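Local structure of Uly1 (Catenovulum maritimum, 7DRQ) at residues G454-L460 with Y473-L479; D213-H217 with V229-Y233; R66-L70 with G467-T471; Q197-L201 with W240-K244. The protein acts as an ulvan lyase of polysaccharide lyase family 24, which breaks down the algal polysaccharide ulvan and carries bound calcium ions. All blocks are in the same frame, centred on the assembly; numbering follows the deposited sequence.

Contact 1: G454-L460 with Y473-L479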
loop_
_atom_site.group_PDB
_atom_site.type_symbol
_atom_site.label_atom_id
_atom_site.label_comp_id
_atom_site.label_asym_id
_atom_site.label_seq_id
_atom_site.Cartn_x
_atom_site.Cartn_y
_atom_site.Cartn_z
ATOM N N GLY A 454 -5.475 10.488 -16.356
ATOM C CA GLY A 454 -6.212 9.739 -17.354
ATOM C C GLY A 454 -5.500 8.545 -17.946
ATOM O O GLY A 454 -5.991 7.981 -18.927
ATOM N N LYS A 455 -4.362 8.132 -17.389
ATOM C CA LYS A 455 -3.649 6.963 -17.891
ATOM C C LYS A 455 -3.405 5.964 -16.770
ATOM O O LYS A 455 -3.290 6.329 -15.593
ATOM C CB LYS A 455 -2.317 7.351 -18.544
ATOM C CG LYS A 455 -2.496 8.318 -19.732
ATOM C CD LYS A 455 -1.211 8.508 -20.505
ATOM C CE LYS A 455 -1.431 9.435 -21.693
ATOM N NZ LYS A 455 -0.222 9.481 -22.558
ATOM N N LEU A 456 -3.332 4.696 -17.168
ATOM C CA LEU A 456 -3.050 3.570 -16.285
ATOM C C LEU A 456 -1.573 3.210 -16.429
ATOM O O LEU A 456 -1.107 2.914 -17.534
ATOM C CB LEU A 456 -3.941 2.372 -16.637
ATOM C CG LEU A 456 -3.462 0.942 -16.323
ATOM C CD1 LEU A 456 -3.284 0.761 -14.830
ATOM C CD2 LEU A 456 -4.427 -0.131 -16.866
ATOM N N TYR A 457 -0.840 3.287 -15.325
ATOM C CA TYR A 457 0.555 2.876 -15.250
ATOM C C TYR A 457 0.564 1.531 -14.551
ATOM O O TYR A 457 0.271 1.445 -13.353
ATOM C CB TYR A 457 1.391 3.922 -14.502
ATOM C CG TYR A 457 1.470 5.222 -15.271
ATOM C CD1 TYR A 457 0.400 6.118 -15.274
ATOM C CD2 TYR A 457 2.595 5.534 -16.038
ATOM C CE1 TYR A 457 0.455 7.297 -16.000
ATOM C CE2 TYR A 457 2.654 6.713 -16.782
ATOM C CZ TYR A 457 1.583 7.589 -16.754
ATOM O OH TYR A 457 1.636 8.761 -17.482
ATOM N N TYR A 458 0.837 0.470 -15.310
ATOM C CA TYR A 458 0.745 -0.898 -14.803
ATOM C C TYR A 458 2.159 -1.425 -14.634
ATOM O O TYR A 458 2.882 -1.597 -15.617
ATOM C CB TYR A 458 -0.064 -1.777 -15.761
ATOM C CG TYR A 458 -0.839 -2.892 -15.103
ATOM C CD1 TYR A 458 -0.717 -3.159 -13.746
ATOM C CD2 TYR A 458 -1.698 -3.695 -15.863
ATOM C CE1 TYR A 458 -1.446 -4.178 -13.157
ATOM C CE2 TYR A 458 -2.420 -4.712 -15.287
ATOM C CZ TYR A 458 -2.291 -4.961 -13.944
ATOM O OH TYR A 458 -3.033 -5.984 -13.398
ATOM N N TYR A 459 2.528 -1.696 -13.395
ATOM C CA TYR A 459 3.878 -2.114 -13.019
ATOM C C TYR A 459 3.790 -3.616 -12.784
ATOM O O TYR A 459 3.115 -4.062 -11.850
ATOM C CB TYR A 459 4.306 -1.322 -11.782
ATOM C CG TYR A 459 5.730 -1.470 -11.289
ATOM C CD1 TYR A 459 6.698 -2.155 -12.012
ATOM C CD2 TYR A 459 6.096 -0.910 -10.068
ATOM C CE1 TYR A 459 8.008 -2.275 -11.528
ATOM C CE2 TYR A 459 7.381 -1.021 -9.582
ATOM C CZ TYR A 459 8.334 -1.707 -10.302
ATOM O OH TYR A 459 9.605 -1.792 -9.766
ATOM N N LEU A 460 4.451 -4.394 -13.631
ATOM C CA LEU A 460 4.092 -5.793 -13.823
ATOM C C LEU A 460 5.281 -6.730 -13.648
ATOM O O LEU A 460 6.384 -6.422 -14.095
ATOM C CB LEU A 460 3.516 -5.985 -15.231
ATOM C CG LEU A 460 2.170 -5.314 -15.487
ATOM C CD1 LEU A 460 1.997 -5.004 -16.971
ATOM C CD2 LEU A 460 1.022 -6.197 -14.981
ATOM N N TYR A 473 8.065 -5.102 -15.927
ATOM C CA TYR A 473 7.737 -4.205 -17.016
ATOM C C TYR A 473 6.862 -3.083 -16.489
ATOM O O TYR A 473 6.161 -3.234 -15.487
ATOM C CB TYR A 473 6.976 -4.922 -18.134
ATOM C CG TYR A 473 7.886 -5.712 -19.030
ATOM C CD1 TYR A 473 8.252 -7.005 -18.706
ATOM C CD2 TYR A 473 8.402 -5.148 -20.188
ATOM C CE1 TYR A 473 9.105 -7.730 -19.524
ATOM C CE2 TYR A 473 9.251 -5.862 -21.008
ATOM C CZ TYR A 473 9.599 -7.146 -20.670
ATOM O OH TYR A 473 10.449 -7.862 -21.492
ATOM N N LEU A 474 6.888 -1.971 -17.212
ATOM C CA LEU A 474 5.924 -0.896 -17.052
ATOM C C LEU A 474 5.086 -0.793 -18.316
ATOM O O LEU A 474 5.637 -0.684 -19.420
ATOM C CB LEU A 474 6.623 0.440 -16.799
ATOM C CG LEU A 474 5.737 1.686 -16.956
ATOM C CD1 LEU A 474 4.625 1.707 -15.899
ATOM C CD2 LEU A 474 6.577 2.979 -16.880
ATOM N N GLN A 475 3.764 -0.808 -18.163
ATOM C CA GLN A 475 2.866 -0.509 -19.272
ATOM C C GLN A 475 2.148 0.808 -19.015
ATOM O O GLN A 475 1.751 1.102 -17.881
ATOM C CB GLN A 475 1.844 -1.624 -19.499
ATOM C CG GLN A 475 2.456 -2.902 -20.073
ATOM C CD GLN A 475 1.411 -3.899 -20.522
ATOM O OE1 GLN A 475 0.211 -3.703 -20.311
ATOM N NE2 GLN A 475 1.865 -4.988 -21.141
ATOM N N ILE A 476 2.011 1.613 -20.064
ATOM C CA ILE A 476 1.288 2.881 -19.989
ATOM C C ILE A 476 0.093 2.753 -20.923
ATOM O O ILE A 476 0.252 2.601 -22.143
ATOM C CB ILE A 476 2.171 4.082 -20.341
ATOM C CG1 ILE A 476 3.414 4.096 -19.444
ATOM C CG2 ILE A 476 1.403 5.390 -20.152
ATOM C CD1 ILE A 476 4.435 5.166 -19.829
ATOM N N ILE A 477 -1.101 2.776 -20.341
ATOM C CA ILE A 477 -2.337 2.486 -21.049
ATOM C C ILE A 477 -3.223 3.718 -20.937
ATOM O O ILE A 477 -3.508 4.191 -19.830
ATOM C CB ILE A 477 -3.033 1.235 -20.489
ATOM C CG1 ILE A 477 -2.199 -0.031 -20.767
ATOM C CG2 ILE A 477 -4.418 1.088 -21.084
ATOM C CD1 ILE A 477 -2.614 -1.247 -19.904
ATOM N N ASN A 478 -3.627 4.254 -22.083
ATOM C CA ASN A 478 -4.470 5.440 -22.122
ATOM C C ASN A 478 -5.912 5.042 -21.840
ATOM O O ASN A 478 -6.490 4.229 -22.568
ATOM C CB ASN A 478 -4.353 6.117 -23.490
ATOM C CG ASN A 478 -4.865 7.532 -23.479
ATOM O OD1 ASN A 478 -5.920 7.815 -22.917
ATOM N ND2 ASN A 478 -4.117 8.440 -24.099
ATOM N N LEU A 479 -6.499 5.613 -20.787
ATOM C CA LEU A 479 -7.876 5.271 -20.454
ATOM C C LEU A 479 -8.897 6.001 -21.316
ATOM O O LEU A 479 -10.098 5.759 -21.153
ATOM C CB LEU A 479 -8.144 5.544 -18.971
ATOM C CG LEU A 479 -7.286 4.669 -18.064
ATOM C CD1 LEU A 479 -7.451 5.048 -16.588
ATOM C CD2 LEU A 479 -7.644 3.217 -18.276
HETATM O O HOH W 1 -7.261 9.553 -20.889
#

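Contact 2: D213-H217 with V229-Y233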
loop_
_atom_site.group_PDB
_atom_site.type_symbol
_atom_site.label_atom_id
_atom_site.label_comp_id
_atom_site.label_asym_id
_atom_site.label_seq_id
_atom_site.Cartn_x
_atom_site.Cartn_y
_atom_site.Cartn_z
ATOM N N ASP A 213 0.042 19.175 -2.301
ATOM C CA ASP A 213 0.480 18.772 -0.974
ATOM C C ASP A 213 0.722 17.272 -0.944
ATOM O O ASP A 213 0.061 16.502 -1.644
ATOM C CB ASP A 213 -0.552 19.153 0.085
ATOM C CG ASP A 213 -0.336 20.563 0.616
ATOM O OD1 ASP A 213 0.833 20.938 0.868
ATOM O OD2 ASP A 213 -1.332 21.293 0.752
ATOM N N LEU A 214 1.700 16.863 -0.148
ATOM C CA LEU A 214 2.117 15.470 -0.060
ATOM C C LEU A 214 1.870 14.974 1.356
ATOM O O LEU A 214 2.222 15.657 2.329
ATOM C CB LEU A 214 3.595 15.313 -0.417
ATOM C CG LEU A 214 4.211 13.935 -0.184
ATOM C CD1 LEU A 214 3.521 12.871 -1.034
ATOM C CD2 LEU A 214 5.710 13.975 -0.500
ATOM N N PHE A 215 1.264 13.799 1.468
ATOM C CA PHE A 215 0.912 13.216 2.757
ATOM C C PHE A 215 1.401 11.777 2.822
ATOM O O PHE A 215 1.659 11.138 1.799
ATOM C CB PHE A 215 -0.600 13.217 3.006
ATOM C CG PHE A 215 -1.241 14.567 2.912
ATOM C CD1 PHE A 215 -1.654 15.074 1.692
ATOM C CD2 PHE A 215 -1.476 15.318 4.063
ATOM C CE1 PHE A 215 -2.264 16.323 1.609
ATOM C CE2 PHE A 215 -2.093 16.550 3.987
ATOM C CZ PHE A 215 -2.482 17.059 2.764
ATOM N N LEU A 216 1.477 11.251 4.043
ATOM C CA LEU A 216 1.849 9.862 4.255
ATOM C C LEU A 216 0.953 9.274 5.333
ATOM O O LEU A 216 0.627 9.964 6.296
ATOM C CB LEU A 216 3.307 9.737 4.683
ATOM C CG LEU A 216 3.623 8.375 5.293
ATOM C CD1 LEU A 216 3.848 7.289 4.182
ATOM C CD2 LEU A 216 4.765 8.450 6.252
ATOM N N HIS A 217 0.523 8.025 5.165
ATOM C CA HIS A 217 -0.086 7.320 6.287
ATOM C C HIS A 217 0.533 5.942 6.462
ATOM O O HIS A 217 1.033 5.334 5.515
ATOM C CB HIS A 217 -1.630 7.230 6.183
ATOM C CG HIS A 217 -2.151 6.237 5.182
ATOM N ND1 HIS A 217 -1.862 6.308 3.837
ATOM C CD2 HIS A 217 -3.014 5.204 5.327
ATOM C CE1 HIS A 217 -2.493 5.334 3.200
ATOM N NE2 HIS A 217 -3.201 4.651 4.083
ATOM N N VAL A 229 -1.965 6.354 11.361
ATOM C CA VAL A 229 -1.401 7.673 11.624
ATOM C C VAL A 229 -1.032 8.289 10.285
ATOM O O VAL A 229 -0.687 7.575 9.339
ATOM C CB VAL A 229 -0.173 7.623 12.559
ATOM C CG1 VAL A 229 -0.571 7.114 13.963
ATOM C CG2 VAL A 229 0.939 6.764 11.967
ATOM N N PHE A 230 -1.133 9.613 10.198
ATOM C CA PHE A 230 -0.814 10.288 8.945
ATOM C C PHE A 230 -0.191 11.646 9.232
ATOM O O PHE A 230 -0.433 12.255 10.278
ATOM C CB PHE A 230 -2.049 10.437 8.034
ATOM C CG PHE A 230 -3.144 11.318 8.600
ATOM C CD1 PHE A 230 -3.979 10.858 9.616
ATOM C CD2 PHE A 230 -3.359 12.587 8.087
ATOM C CE1 PHE A 230 -4.992 11.662 10.121
ATOM C CE2 PHE A 230 -4.369 13.404 8.578
ATOM C CZ PHE A 230 -5.186 12.942 9.606
ATOM N N ASN A 231 0.623 12.121 8.287
ATOM C CA ASN A 231 1.283 13.405 8.443
ATOM C C ASN A 231 1.334 14.092 7.084
ATOM O O ASN A 231 0.850 13.565 6.077
ATOM C CB ASN A 231 2.681 13.249 9.061
ATOM C CG ASN A 231 3.594 12.356 8.230
ATOM O OD1 ASN A 231 3.250 11.945 7.124
ATOM N ND2 ASN A 231 4.770 12.050 8.773
ATOM N N LYS A 232 1.921 15.283 7.068
ATOM C CA LYS A 232 1.985 16.113 5.878
ATOM C C LYS A 232 3.412 16.596 5.692
ATOM O O LYS A 232 4.115 16.888 6.666
ATOM C CB LYS A 232 1.015 17.306 5.970
ATOM C CG LYS A 232 1.175 18.324 4.838
ATOM C CD LYS A 232 0.077 19.382 4.831
ATOM C CE LYS A 232 0.239 20.374 5.958
ATOM N NZ LYS A 232 -0.835 21.418 5.917
ATOM N N TYR A 233 3.841 16.660 4.438
ATOM C CA TYR A 233 5.154 17.189 4.118
ATOM C C TYR A 233 5.105 18.712 4.127
ATOM O O TYR A 233 4.243 19.324 3.487
ATOM C CB TYR A 233 5.614 16.672 2.757
ATOM C CG TYR A 233 6.963 17.206 2.382
ATOM C CD1 TYR A 233 8.057 17.026 3.229
ATOM C CD2 TYR A 233 7.138 17.942 1.217
ATOM C CE1 TYR A 233 9.287 17.531 2.908
ATOM C CE2 TYR A 233 8.370 18.459 0.886
ATOM C CZ TYR A 233 9.443 18.253 1.738
ATOM O OH TYR A 233 10.673 18.769 1.414
HETATM O O HOH W 2 2.971 19.068 1.131
HETATM O O HOH W 3 -2.786 21.248 3.495
#

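Contact 3: R66-L70 with G467-T471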
loop_
_atom_site.group_PDB
_atom_site.type_symbol
_atom_site.label_atom_id
_atom_site.label_comp_id
_atom_site.label_asym_id
_atom_site.label_seq_id
_atom_site.Cartn_x
_atom_site.Cartn_y
_atom_site.Cartn_z
ATOM N N ARG A 66 16.426 -5.630 -5.541
ATOM C CA ARG A 66 17.163 -6.342 -6.580
ATOM C C ARG A 66 17.587 -7.730 -6.098
ATOM O O ARG A 66 18.023 -7.896 -4.957
ATOM C CB ARG A 66 18.396 -5.536 -7.001
ATOM C CG ARG A 66 19.187 -6.191 -8.140
ATOM C CD ARG A 66 20.357 -5.310 -8.570
ATOM N NE ARG A 66 21.330 -5.228 -7.489
ATOM C CZ ARG A 66 22.281 -4.310 -7.393
ATOM N NH1 ARG A 66 22.410 -3.382 -8.333
ATOM N NH2 ARG A 66 23.100 -4.330 -6.350
ATOM N N GLY A 67 17.461 -8.740 -6.980
ATOM C CA GLY A 67 17.878 -10.083 -6.630
ATOM C C GLY A 67 19.351 -10.323 -6.948
ATOM O O GLY A 67 20.018 -9.490 -7.560
ATOM N N GLY A 68 19.857 -11.476 -6.508
ATOM C CA GLY A 68 19.093 -12.456 -5.750
ATOM C C GLY A 68 19.233 -12.374 -4.238
ATOM O O GLY A 68 19.368 -11.282 -3.677
ATOM N N ILE A 69 19.207 -13.546 -3.588
ATOM C CA ILE A 69 19.135 -13.625 -2.127
ATOM C C ILE A 69 20.342 -12.969 -1.465
ATOM O O ILE A 69 20.253 -12.510 -0.324
ATOM C CB ILE A 69 18.983 -15.099 -1.697
ATOM C CG1 ILE A 69 18.713 -15.218 -0.201
ATOM C CG2 ILE A 69 20.228 -15.904 -2.074
ATOM C CD1 ILE A 69 18.382 -16.643 0.237
ATOM N N LEU A 70 21.480 -12.897 -2.159
ATOM C CA LEU A 70 22.675 -12.304 -1.569
ATOM C C LEU A 70 22.810 -10.817 -1.876
ATOM O O LEU A 70 23.769 -10.185 -1.420
ATOM C CB LEU A 70 23.928 -13.050 -2.051
ATOM C CG LEU A 70 24.004 -14.532 -1.673
ATOM C CD1 LEU A 70 25.381 -15.105 -2.022
ATOM C CD2 LEU A 70 23.655 -14.763 -0.194
ATOM N N GLY A 467 14.074 -18.852 -10.416
ATOM C CA GLY A 467 15.014 -18.359 -9.430
ATOM C C GLY A 467 14.563 -17.074 -8.746
ATOM O O GLY A 467 13.394 -16.674 -8.777
ATOM N N ASP A 468 15.538 -16.399 -8.140
ATOM C CA ASP A 468 15.268 -15.241 -7.297
ATOM C C ASP A 468 15.528 -13.913 -8.007
ATOM O O ASP A 468 15.632 -12.871 -7.345
ATOM C CB ASP A 468 16.080 -15.345 -6.001
ATOM C CG ASP A 468 17.575 -15.484 -6.247
ATOM O OD1 ASP A 468 18.014 -15.333 -7.401
ATOM O OD2 ASP A 468 18.322 -15.729 -5.274
ATOM N N LYS A 469 15.627 -13.933 -9.336
ATOM C CA LYS A 469 15.764 -12.736 -10.160
ATOM C C LYS A 469 14.768 -12.828 -11.307
ATOM O O LYS A 469 14.843 -13.751 -12.126
ATOM C CB LYS A 469 17.187 -12.585 -10.706
ATOM C CG LYS A 469 18.226 -12.260 -9.636
ATOM C CD LYS A 469 19.647 -12.376 -10.193
ATOM C CE LYS A 469 20.052 -13.836 -10.403
ATOM N NZ LYS A 469 20.176 -14.593 -9.107
ATOM N N ARG A 470 13.848 -11.871 -11.377
ATOM C CA ARG A 470 12.774 -11.923 -12.360
ATOM C C ARG A 470 12.694 -10.605 -13.110
ATOM O O ARG A 470 13.361 -9.620 -12.770
ATOM C CB ARG A 470 11.426 -12.230 -11.697
ATOM C CG ARG A 470 11.445 -13.440 -10.781
ATOM C CD ARG A 470 11.165 -14.707 -11.542
ATOM N NE ARG A 470 11.391 -15.918 -10.754
ATOM C CZ ARG A 470 10.426 -16.734 -10.336
ATOM N NH1 ARG A 470 9.152 -16.470 -10.612
ATOM N NH2 ARG A 470 10.737 -17.827 -9.656
ATOM N N THR A 471 11.832 -10.578 -14.122
ATOM C CA THR A 471 11.736 -9.449 -15.038
ATOM C C THR A 471 10.445 -8.683 -14.780
ATOM O O THR A 471 9.370 -9.285 -14.692
ATOM C CB THR A 471 11.789 -9.923 -16.494
ATOM O OG1 THR A 471 13.071 -10.521 -16.744
ATOM C CG2 THR A 471 11.599 -8.747 -17.446
#

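Contact 4: Q197-L201 with W240-K244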
loop_
_atom_site.group_PDB
_atom_site.type_symbol
_atom_site.label_atom_id
_atom_site.label_comp_id
_atom_site.label_asym_id
_atom_site.label_seq_id
_atom_site.Cartn_x
_atom_site.Cartn_y
_atom_site.Cartn_z
ATOM N N GLN A 197 6.705 7.917 18.457
ATOM C CA GLN A 197 6.052 8.291 17.203
ATOM C C GLN A 197 6.426 7.365 16.052
ATOM O O GLN A 197 5.591 7.107 15.175
ATOM C CB GLN A 197 6.404 9.741 16.827
ATOM C CG GLN A 197 5.727 10.231 15.548
ATOM C CD GLN A 197 6.052 11.671 15.167
ATOM O OE1 GLN A 197 5.607 12.152 14.119
ATOM N NE2 GLN A 197 6.830 12.364 16.003
ATOM N N PHE A 198 7.654 6.852 16.021
ATOM C CA PHE A 198 8.132 6.178 14.820
ATOM C C PHE A 198 8.350 4.680 14.979
ATOM O O PHE A 198 8.812 4.037 14.033
ATOM C CB PHE A 198 9.411 6.862 14.334
ATOM C CG PHE A 198 9.163 8.239 13.825
ATOM C CD1 PHE A 198 8.501 8.427 12.620
ATOM C CD2 PHE A 198 9.527 9.351 14.573
ATOM C CE1 PHE A 198 8.236 9.696 12.158
ATOM C CE2 PHE A 198 9.266 10.620 14.118
ATOM C CZ PHE A 198 8.623 10.803 12.919
ATOM N N SER A 199 8.014 4.102 16.125
ATOM C CA SER A 199 8.117 2.666 16.304
ATOM C C SER A 199 6.781 1.989 16.001
ATOM O O SER A 199 5.720 2.623 15.988
ATOM C CB SER A 199 8.561 2.323 17.726
ATOM O OG SER A 199 7.601 2.790 18.642
ATOM N N ARG A 200 6.859 0.681 15.744
ATOM C CA ARG A 200 5.697 -0.166 15.477
ATOM C C ARG A 200 4.904 0.300 14.254
ATOM O O ARG A 200 3.676 0.207 14.227
ATOM C CB ARG A 200 4.785 -0.263 16.705
ATOM C CG ARG A 200 5.456 -0.923 17.897
ATOM C CD ARG A 200 4.435 -1.216 18.998
ATOM N NE ARG A 200 4.876 -2.290 19.887
ATOM C CZ ARG A 200 5.525 -2.086 21.029
ATOM N NH1 ARG A 200 5.810 -0.851 21.407
ATOM N NH2 ARG A 200 5.896 -3.112 21.789
ATOM N N LEU A 201 5.605 0.772 13.223
ATOM C CA LEU A 201 4.951 1.266 12.013
ATOM C C LEU A 201 5.084 0.266 10.864
ATOM O O LEU A 201 6.134 -0.364 10.689
ATOM C CB LEU A 201 5.530 2.622 11.602
ATOM C CG LEU A 201 5.332 3.798 12.567
ATOM C CD1 LEU A 201 6.011 5.046 12.028
ATOM C CD2 LEU A 201 3.851 4.061 12.793
ATOM N N TRP A 240 8.554 16.924 7.785
ATOM C CA TRP A 240 7.170 16.500 7.896
ATOM C C TRP A 240 6.589 16.912 9.239
ATOM O O TRP A 240 7.307 17.095 10.223
ATOM C CB TRP A 240 7.055 14.986 7.743
ATOM C CG TRP A 240 7.491 14.506 6.397
ATOM C CD1 TRP A 240 8.776 14.464 5.912
ATOM C CD2 TRP A 240 6.652 14.000 5.359
ATOM N NE1 TRP A 240 8.776 13.959 4.634
ATOM C CE2 TRP A 240 7.487 13.669 4.271
ATOM C CE3 TRP A 240 5.272 13.800 5.240
ATOM C CZ2 TRP A 240 6.989 13.139 3.074
ATOM C CZ3 TRP A 240 4.774 13.262 4.051
ATOM C CH2 TRP A 240 5.632 12.951 2.984
ATOM N N SER A 241 5.271 17.062 9.256
ATOM C CA SER A 241 4.558 17.295 10.498
ATOM C C SER A 241 4.571 16.035 11.371
ATOM O O SER A 241 4.913 14.928 10.929
ATOM C CB SER A 241 3.124 17.730 10.202
ATOM O OG SER A 241 2.417 16.691 9.542
ATOM N N HIS A 242 4.193 16.222 12.635
ATOM C CA HIS A 242 4.034 15.109 13.563
ATOM C C HIS A 242 2.886 14.218 13.115
ATOM O O HIS A 242 1.841 14.710 12.686
ATOM C CB HIS A 242 3.756 15.655 14.968
ATOM C CG HIS A 242 3.846 14.633 16.063
ATOM N ND1 HIS A 242 2.989 13.557 16.157
ATOM C CD2 HIS A 242 4.662 14.561 17.143
ATOM C CE1 HIS A 242 3.297 12.845 17.229
ATOM N NE2 HIS A 242 4.297 13.441 17.855
ATOM N N PHE A 243 3.088 12.901 13.204
ATOM C CA PHE A 243 2.022 11.954 12.884
ATOM C C PHE A 243 0.770 12.272 13.695
ATOM O O PHE A 243 0.844 12.588 14.885
ATOM C CB PHE A 243 2.468 10.520 13.184
ATOM C CG PHE A 243 3.065 9.793 12.006
ATOM C CD1 PHE A 243 2.414 9.757 10.776
ATOM C CD2 PHE A 243 4.272 9.128 12.144
ATOM C CE1 PHE A 243 2.965 9.066 9.707
ATOM C CE2 PHE A 243 4.839 8.444 11.080
ATOM C CZ PHE A 243 4.185 8.412 9.855
ATOM N N LYS A 244 -0.383 12.176 13.043
ATOM C CA LYS A 244 -1.675 12.424 13.663
ATOM C C LYS A 244 -2.512 11.155 13.583
ATOM O O LYS A 244 -2.555 10.498 12.541
ATOM C CB LYS A 244 -2.388 13.589 12.958
ATOM C CG LYS A 244 -3.788 13.884 13.482
ATOM C CD LYS A 244 -4.342 15.178 12.916
ATOM C CE LYS A 244 -3.651 16.382 13.536
ATOM N NZ LYS A 244 -3.844 16.419 15.014
HETATM O O HOH W 4 6.083 12.415 11.286
#

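Contact 1: G454-L460 with Y473-L479
Ile476 lays its CG2 methyl over one face of the Tyr457 ring, 4.3 Å from the ring centroid, in a CH-pi contact, while CD1 of Leu474 sits at the edge, near the ring plane. With Tyr457 CG anti to its own carbonyl carbon (chi1 -66°), the ring swings back toward the partner strand. On the other face of the sheet, the Tyr458 ring carries CD2 of its strand-mate Leu460 over its centre, 3.5 Å above the plane; the second branch, Leu460 CD1, packs 3.8 Å from CD of Gln475, whose NE2 is bonded to Glu7. Tyr459 turns a ring edge, in plane, to the backbone O of Tyr473, and its hydroxyl is hydrogen-bonded to the backbone O of Thr63. The rings thus alternate along an antiparallel hairpin that forms the two inner strands of a four-stranded beta-propeller blade, completed by the N-terminal strand 3-15 as in the Velcro closure of many propellers. Leu456, Tyr458 and Leu460 form the hydrogen-bonded pairs, Leu456 N reaching Ile477 O at 2.7 Å (172°); Leu456 CD2 lies 3.7 Å from Ile477 CD1. At the end away from the hairpin turn, Gly454 O accepts from Leu479 N at 3.1 Å and from a water shared with Asn478 OD1. Glu5 takes a salt bridge from Lys455 NZ and a hydrogen bond from Asn478 ND2, which lies 3.7 Å from Lys455 CE.

Contact 2: D213-H217 with V229-Y233
His217 and Phe230 meet where the two strands draw closest, their CA atoms only 4.0 Å apart in a non-hydrogen-bonded antiparallel pair. Each side chain has CG between its backbone N and carbonyl carbon (chi1 75° in His217, 64° in Phe230), which turns both rings away from the opposite strand; the close backbones themselves bring CB to CB at 3.7 Å, His217 to Phe230. The backbones are closer still, in a CA-H...O contact of 3.0 Å from Phe230 CA to Leu216 O. The next pair, Leu216 with Asn231, is hydrogen-bonded in both directions; Asn231 N approaches Leu216 O at 2.9 Å. Further on, Phe215 and Lys232 run side by side, the lysine methylenes following the ring obliquely, with CD 3.7 Å from Phe215 CE2, while Asn231 O lies near the ring plane at its edge. With a serine in place of Phe215, the aliphatic part of Lys232 would probably lose the surface it lies along and be freer to turn. The backbone stays paired at the far end, Tyr233 N reaching Leu214 O at 2.8 Å, but the side chains of Asp213 and Lys232 there are bridged by water, OD2 and NZ standing 5.2 Å apart. A second water links Asp213 OD1, Leu214 N and Tyr233 O. This hairpin supplies the two middle strands of a beta-propeller blade. Strand 201-208 flanks it through Thr205, whose O takes the His217 ND1 bond, and through Phe207, whose ring meets that of Phe215; strand 239-245 borders the other side, and Met266 of strand 261-269 packs against His217 and Phe230.

Contact 3: R66-L70 with G467-T471
Asp468 faces the Gly67-Gly68-Ile69 loop, and its side chain can be followed outward as an example of a carboxylate bonded to a loop amide beside two glycines. CG stands between the backbone N and the carbonyl carbon (chi1 56°), which directs the carboxylate over Gly68. CB lies 4.2 Å from Gly68 CA, and CG comes to 3.4 Å from that same carbon. The two oxygens then part company. OD1 passes Gly68 CA and, through its syn lone pair, takes the salt bridge from Lys469 NZ at 2.9 Å. OD2 accepts the amide of Ile69, with N at 2.9 Å; the bond is bent (149°) and arrives from well above the carboxylate plane. CB and CG2 of Ile69 close in on OD2 as well, that side chain crossing Asp468 at about a right angle. The peptide before Gly68 is cis, and with the chains as they stand, a CB on Gly68 would run into Asp468 OD2 and one on Gly67 into Asp468 O. Lys469 folds back over the loop, bent at both chi3 and chi4, with CG 3.5 Å from Gly67 C. The meeting is a small surface contact between a loop and the start of a strand, distant in sequence. The loop joins strands 59-65 and 73-80 of one propeller blade, whereas strand 469-478 belongs to the blade that holds the N-terminal strand 3-15. That strand is hydrogen-bonded through its backbone to both, Gln13 with Gly67 and Ala14 with Arg470.

Contact 4: Q197-L201 with W240-K244
Gln197 reaches His242 and Phe243 with its fully extended side chain, CG anti to the backbone N (chi1 -178°). The polar contacts centre on OE1. It accepts Phe243 N at 2.8 Å along an almost straight line (172°), although the donor sits above the amide plane, and takes a second bond from a water that also donates to Ser241 O. His242 ND1 donates to Phe243 O at 2.7 Å, fixing the rotation of the imidazole. Stacking forms the second group: the Gln197 amide lies over one face of the His242 ring, planes 17° apart, with NE2 3.2 Å above it and offset toward the rim. Gln197 CG adds a CH-pi contact to this ring, lies 3.8 Å above the centre of the Phe198 ring and meets the edge of Phe243. Apolar packing gathers round Phe243 CE2, with Phe198 CE1 at 3.8 Å and Leu201 CD1 at 3.7 Å; the phenyl rings meet obliquely. Replacing Gln197 by a leucine would probably leave Phe243 N without its acceptor and the water without one of its acceptors, with His242 losing the amide on its face. The short helix 195-198 and the turn into strand 201-208 thus close over a break in strand 239-245, linking the two outermost strands of one propeller blade. The Phe243 side chain also touches Val229 and Leu216 of the inner strands, while Phe198 packs on Phe148 and Met189.

In the fold
From the N terminus, the chain first lays down strand 3-15, then reaches the loop 66-70, where contact 3 opens; it closes only at 467-471, enclosing most of the protein. Inside that span, contact 4 opens at 197-201 and closes at 240-244, and contact 2 is nested within it as the central hairpin of the same blade. These two touch, as strands 225-234 and 239-245 are neighbours. Contact 1 opens at 454-460, before contact 3 has closed, and ends at 473-479, so these two cross, sharing strand 469-478. Contacts 1 and 3 thus tie the chain's last blade within itself and to an early one, about 32 Å between centres from contact 4.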